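Local coordinates for cellulosomal scaffoldin adaptor protein B (Acetivibrio cellulolyticus, PDB 3BWZ), which carries a type II cohesin module, the part described here, through which it probably binds a dockerin partner during cellulosome assembly, at residues S5-V10 / S155-I160. Numbering follows the deposited sequence.
Sequences SSIEIV and SGYSVI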
# COMPACT_ATOMS: atom_id res chain seq x y z
N SER A 5 -11.88 -10.72 -6.46
CA SER A 5 -11.43 -10.02 -5.27
C SER A 5 -9.93 -9.86 -5.34
O SER A 5 -9.23 -10.81 -5.68
CB SER A 5 -11.82 -10.80 -4.03
OG SER A 5 -13.23 -10.88 -3.87
N SER A 6 -9.42 -8.67 -5.05
CA SER A 6 -8.00 -8.42 -5.24
C SER A 6 -7.50 -7.24 -4.42
O SER A 6 -8.27 -6.38 -3.98
CB SER A 6 -7.68 -8.15 -6.71
OG SER A 6 -8.36 -6.98 -7.15
N ILE A 7 -6.18 -7.21 -4.27
CA ILE A 7 -5.45 -6.01 -3.85
C ILE A 7 -4.35 -5.82 -4.89
O ILE A 7 -3.76 -6.79 -5.36
CB ILE A 7 -4.90 -6.15 -2.42
CG1 ILE A 7 -4.21 -4.84 -1.98
CG2 ILE A 7 -4.00 -7.36 -2.25
CD1 ILE A 7 -3.91 -4.79 -0.47
N GLU A 8 -4.10 -4.57 -5.26
CA GLU A 8 -3.18 -4.22 -6.33
C GLU A 8 -2.42 -2.97 -5.99
O GLU A 8 -2.98 -2.03 -5.43
CB GLU A 8 -3.95 -4.00 -7.65
CG GLU A 8 -3.04 -3.75 -8.87
CD GLU A 8 -3.76 -3.70 -10.20
OE1 GLU A 8 -4.98 -3.80 -10.23
OE2 GLU A 8 -3.05 -3.53 -11.23
N ILE A 9 -1.17 -2.91 -6.41
CA ILE A 9 -0.39 -1.68 -6.41
C ILE A 9 -0.50 -1.05 -7.79
O ILE A 9 -0.06 -1.63 -8.76
CB ILE A 9 1.08 -1.91 -6.05
CG1 ILE A 9 1.22 -2.70 -4.76
CG2 ILE A 9 1.84 -0.59 -6.02
CD1 ILE A 9 2.68 -3.10 -4.41
N VAL A 10 -1.12 0.11 -7.86
CA VAL A 10 -1.46 0.81 -9.08
C VAL A 10 -0.67 2.10 -9.16
O VAL A 10 -0.77 2.91 -8.27
CB VAL A 10 -3.02 1.09 -9.15
CG1 VAL A 10 -3.40 1.84 -10.42
CG2 VAL A 10 -3.79 -0.23 -9.05
N SER A 155 -8.20 -16.16 2.59
CA SER A 155 -8.30 -16.79 1.29
C SER A 155 -9.16 -16.01 0.35
O SER A 155 -9.91 -15.12 0.76
CB SER A 155 -8.94 -18.16 1.42
OG SER A 155 -10.34 -18.01 1.60
N GLY A 156 -9.03 -16.32 -0.93
CA GLY A 156 -9.97 -15.84 -1.91
C GLY A 156 -9.69 -14.51 -2.59
O GLY A 156 -10.63 -13.94 -3.15
N TYR A 157 -8.45 -14.00 -2.52
CA TYR A 157 -8.11 -12.77 -3.24
C TYR A 157 -6.77 -12.86 -3.93
O TYR A 157 -5.84 -13.55 -3.47
CB TYR A 157 -8.19 -11.56 -2.30
CG TYR A 157 -7.16 -11.51 -1.18
CD1 TYR A 157 -5.97 -10.83 -1.36
CD2 TYR A 157 -7.39 -12.10 0.05
CE1 TYR A 157 -5.03 -10.74 -0.36
CE2 TYR A 157 -6.43 -12.01 1.06
CZ TYR A 157 -5.26 -11.33 0.86
OH TYR A 157 -4.34 -11.24 1.86
N SER A 158 -6.67 -12.17 -5.06
CA SER A 158 -5.39 -12.07 -5.75
C SER A 158 -4.59 -10.90 -5.21
O SER A 158 -5.15 -9.91 -4.70
CB SER A 158 -5.62 -11.91 -7.24
OG SER A 158 -6.43 -10.77 -7.46
N VAL A 159 -3.28 -11.01 -5.35
CA VAL A 159 -2.35 -9.96 -4.96
C VAL A 159 -1.59 -9.57 -6.22
O VAL A 159 -0.74 -10.33 -6.70
CB VAL A 159 -1.41 -10.42 -3.82
CG1 VAL A 159 -0.49 -9.28 -3.45
CG2 VAL A 159 -2.22 -10.88 -2.62
N ILE A 160 -1.98 -8.43 -6.80
CA ILE A 160 -1.52 -8.02 -8.11
C ILE A 160 -0.36 -7.02 -7.92
O ILE A 160 -0.54 -5.87 -7.54
CB ILE A 160 -2.68 -7.40 -8.96
CG1 ILE A 160 -3.90 -8.34 -9.03
CG2 ILE A 160 -2.20 -6.99 -10.34
CD1 ILE A 160 -5.15 -7.65 -9.52
O HOH W 1 -11.42 -13.61 -6.46
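Ile7 and Val159 sit side by side on neighbouring strands that pair the N-terminal and C-terminal ends of the cohesin module. The cohesin fold is a jelly-roll β-sandwich, and here its first and last strands run parallel, at 4° to each other. On its other edge, strand 6-11 pairs antiparallel with strand 21-29. The backbone hydrogen bonds start with Ser158 N to Ser5 O and Ile7 N to Ser158 O. They continue with Ile160 N to Ile7 O, at 2.8 Å and almost straight (N-H...O angle 178°), and end with Ile9 N to Ile160 O.

The side chains of Ile7, Tyr157 and Val159 lie on the inner side of the pair. Ile7 CG1 is anti to the backbone N (chi1 -176°), which turns CG2 to the neighbouring strand. Ile7 CG2 meets Val159 CG2 at 4.0 Å and also packs obliquely against the Tyr157 ring near CE1. Leu145 touches both Ile7 and Tyr157. The Tyr157 hydroxyl is hydrogen-bonded to Thr143 OG1.

Ser6, Ser158, Glu8 and Ile160 line the other face. Ile160 can be followed outward. Ile160 CB lies 3.7 Å from Glu8 CG. Ile160 CG2 rests against the Glu8 carboxylate carbon, CD, at 3.6 Å. The other branch starts at Ile160 CG1, which passes 4.0 Å from Ile7 O. Ile160 CD1 ends beside Ser6 CB at 3.8 Å, with Glu8 OE1 a little farther off. Glu8 CG and its carboxylate thus lie along one flank of Ile160, which remains largely open to solvent.

At the start of the pair, Ser5 OG bonds to Asn30 O. One water joins the two backbones there: it accepts from Ser5 N at 2.9 Å and donates weakly to Gly156 O.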